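Local coordinates for protein PTS system fructose-like EIIB component 3 (Escherichia coli K12, PDB 4TN5) that probably passes a phosphoryl group from a phosphorylated IIA partner, by way of a phosphocysteine, to fructose entering the cell through the sugar phosphotransferase system, at residues 74-79 with 105-110. Numbering follows the deposited sequence.
Sequences FEHCRY and PQQTHL
Tyr-79 and His-109 lay their rings on each other in a face-to-face stack, with centroids 4.0 Å apart and planes inclined by 30°. The overlap is centred on Tyr-79 CE2, which sits over the middle of the imidazole. Both side chains leave the same face of the sheet, and their first torsions (chi1 72° for Tyr-79, -65° for His-109) turn the rings to where they can stack. The type I turn from Phe-74 to Cys-77 brings the carbonyls of Glu-75 and Cys-77 to the edge of the imidazole, where His-109 NE2 is 3.2 Å from Cys-77 O. A bound nickel ion lies about 3 Å from the nearest atom of the His-109 side chain. Replacing His-109 by alanine would probably leave the Tyr-79 ring without its stacking partner and freer to turn, and deprive the nickel of a neighbouring imidazole. Tyr-79 and His-109 form a parallel bridge between strands 79-82 and 108-111, neighbours joined through helices 84-89 and 92-103 in a beta-alpha-beta crossover at the edge of the chain's mixed sheet. Leu-110 N donates to Tyr-79 O at 2.8 Å, while the bond from Tyr-79 N to Thr-108 O is weak, at 3.3 Å. His-109 pairs antiparallel with a strand of the second subunit, and the sheet continues across the interface. Ahead of the bridge, Arg-78 runs extended from CG to NE alongside Gln-107, its CG 4.0 Å from Gln-107 CA. Its guanidinium lies with one face against the backbone of Gln-106 and Gln-107, and NH1 is hydrogen-bonded to Ala-104 O. Gln-107 lays its amide against the turn, NE2 standing 3.5 Å from His-76 CA.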
loop_
_atom_site.group_PDB
_atom_site.type_symbol
_atom_site.label_atom_id
_atom_site.label_comp_id
_atom_site.label_asym_id
_atom_site.label_seq_id
_atom_site.Cartn_x
_atom_site.Cartn_y
_atom_site.Cartn_z
ATOM N N PHE A 74 5.792 -9.343 2.258
ATOM C CA PHE A 74 4.753 -8.578 2.923
ATOM C C PHE A 74 3.740 -7.990 1.945
ATOM O O PHE A 74 2.925 -7.153 2.328
ATOM C CB PHE A 74 5.393 -7.452 3.737
ATOM C CG PHE A 74 6.465 -7.921 4.684
ATOM C CD1 PHE A 74 6.126 -8.438 5.922
ATOM C CD2 PHE A 74 7.806 -7.838 4.343
ATOM C CE1 PHE A 74 7.098 -8.870 6.800
ATOM C CE2 PHE A 74 8.787 -8.269 5.221
ATOM C CZ PHE A 74 8.430 -8.786 6.452
ATOM N N GLU A 75 3.784 -8.423 0.688
ATOM C CA GLU A 75 2.891 -7.855 -0.324
ATOM C C GLU A 75 1.417 -8.169 -0.058
ATOM O O GLU A 75 0.535 -7.410 -0.462
ATOM C CB GLU A 75 3.301 -8.276 -1.741
ATOM C CG GLU A 75 2.924 -9.697 -2.133
ATOM C CD GLU A 75 3.694 -10.187 -3.347
ATOM O OE1 GLU A 75 3.787 -9.433 -4.339
ATOM O OE2 GLU A 75 4.207 -11.325 -3.309
ATOM N N HIS A 76 1.154 -9.274 0.632
ATOM C CA HIS A 76 -0.218 -9.653 0.965
ATOM C C HIS A 76 -0.539 -9.457 2.442
ATOM O O HIS A 76 -1.394 -10.149 2.997
ATOM C CB HIS A 76 -0.501 -11.098 0.554
ATOM C CG HIS A 76 -0.452 -11.325 -0.924
ATOM N ND1 HIS A 76 -1.337 -10.729 -1.794
ATOM C CD2 HIS A 76 0.368 -12.089 -1.682
ATOM C CE1 HIS A 76 -1.059 -11.110 -3.029
ATOM N NE2 HIS A 76 -0.030 -11.936 -2.988
ATOM N N CYS A 77 0.142 -8.509 3.072
ATOM C CA CYS A 77 -0.100 -8.214 4.475
ATOM C C CYS A 77 -0.626 -6.799 4.651
ATOM O O CYS A 77 -0.294 -5.902 3.877
ATOM C CB CYS A 77 1.188 -8.374 5.289
ATOM S SG CYS A 77 2.080 -9.917 5.003
ATOM N N ARG A 78 -1.463 -6.607 5.662
ATOM C CA ARG A 78 -1.749 -5.271 6.145
ATOM C C ARG A 78 -0.451 -4.801 6.768
ATOM O O ARG A 78 0.115 -5.506 7.602
ATOM C CB ARG A 78 -2.813 -5.317 7.234
ATOM C CG ARG A 78 -4.167 -5.835 6.808
ATOM C CD ARG A 78 -5.049 -6.001 8.032
ATOM N NE ARG A 78 -6.452 -6.185 7.684
ATOM C CZ ARG A 78 -7.327 -5.192 7.592
ATOM N NH1 ARG A 78 -6.941 -3.942 7.812
ATOM N NH2 ARG A 78 -8.587 -5.443 7.269
ATOM N N TYR A 79 0.044 -3.635 6.372
ATOM C CA TYR A 79 1.250 -3.126 7.016
ATOM C C TYR A 79 1.412 -1.611 7.035
ATOM O O TYR A 79 0.828 -0.889 6.228
ATOM C CB TYR A 79 2.519 -3.810 6.474
ATOM C CG TYR A 79 2.942 -3.428 5.071
ATOM C CD1 TYR A 79 3.649 -2.256 4.830
ATOM C CD2 TYR A 79 2.673 -4.262 3.994
ATOM C CE1 TYR A 79 4.050 -1.911 3.553
ATOM C CE2 TYR A 79 3.074 -3.927 2.713
ATOM C CZ TYR A 79 3.762 -2.750 2.499
ATOM O OH TYR A 79 4.161 -2.412 1.227
ATOM N N PRO A 105 -11.235 -2.206 7.441
ATOM C CA PRO A 105 -11.720 -3.425 6.780
ATOM C C PRO A 105 -10.726 -4.101 5.830
ATOM O O PRO A 105 -10.519 -5.311 5.940
ATOM C CB PRO A 105 -12.937 -2.929 5.994
ATOM C CG PRO A 105 -13.425 -1.753 6.769
ATOM C CD PRO A 105 -12.196 -1.094 7.330
ATOM N N GLN A 106 -10.139 -3.347 4.906
ATOM C CA GLN A 106 -9.340 -3.936 3.830
ATOM C C GLN A 106 -7.831 -4.011 4.078
ATOM O O GLN A 106 -7.301 -3.379 4.992
ATOM C CB GLN A 106 -9.610 -3.203 2.511
ATOM C CG GLN A 106 -11.018 -2.644 2.388
ATOM C CD GLN A 106 -11.251 -1.448 3.289
ATOM O OE1 GLN A 106 -10.464 -1.177 4.196
ATOM N NE2 GLN A 106 -12.338 -0.725 3.044
ATOM N N GLN A 107 -7.156 -4.795 3.239
ATOM C CA GLN A 107 -5.706 -4.946 3.270
ATOM C C GLN A 107 -5.150 -3.613 2.780
ATOM O O GLN A 107 -5.041 -3.380 1.575
ATOM C CB GLN A 107 -5.271 -6.128 2.403
ATOM C CG GLN A 107 -3.778 -6.182 2.129
ATOM C CD GLN A 107 -3.402 -7.284 1.159
ATOM O OE1 GLN A 107 -3.997 -8.362 1.165
ATOM N NE2 GLN A 107 -2.407 -7.021 0.320
ATOM N N THR A 108 -4.803 -2.741 3.720
ATOM C CA THR A 108 -4.263 -1.429 3.389
ATOM C C THR A 108 -2.768 -1.453 3.704
ATOM O O THR A 108 -2.339 -2.014 4.713
ATOM C CB THR A 108 -4.908 -0.234 4.120
ATOM O OG1 THR A 108 -4.012 0.883 4.091
ATOM C CG2 THR A 108 -5.212 -0.593 5.565
ATOM N N HIS A 109 -1.987 -0.845 2.818
ATOM C CA HIS A 109 -0.591 -0.537 3.090
ATOM C C HIS A 109 -0.533 0.934 3.463
ATOM O O HIS A 109 -1.158 1.765 2.808
ATOM C CB HIS A 109 0.273 -0.772 1.852
ATOM C CG HIS A 109 0.334 -2.200 1.411
ATOM N ND1 HIS A 109 0.997 -2.596 0.269
ATOM C CD2 HIS A 109 -0.178 -3.328 1.957
ATOM C CE1 HIS A 109 0.888 -3.903 0.128
ATOM N NE2 HIS A 109 0.180 -4.374 1.140
ATOM N N LEU A 110 0.210 1.262 4.512
ATOM C CA LEU A 110 0.304 2.648 4.944
ATOM C C LEU A 110 1.757 3.086 5.015
ATOM O O LEU A 110 2.544 2.541 5.789
ATOM C CB LEU A 110 -0.380 2.836 6.302
ATOM C CG LEU A 110 -1.045 4.183 6.611
ATOM C CD1 LEU A 110 -1.780 4.105 7.941
ATOM C CD2 LEU A 110 -0.043 5.333 6.624
#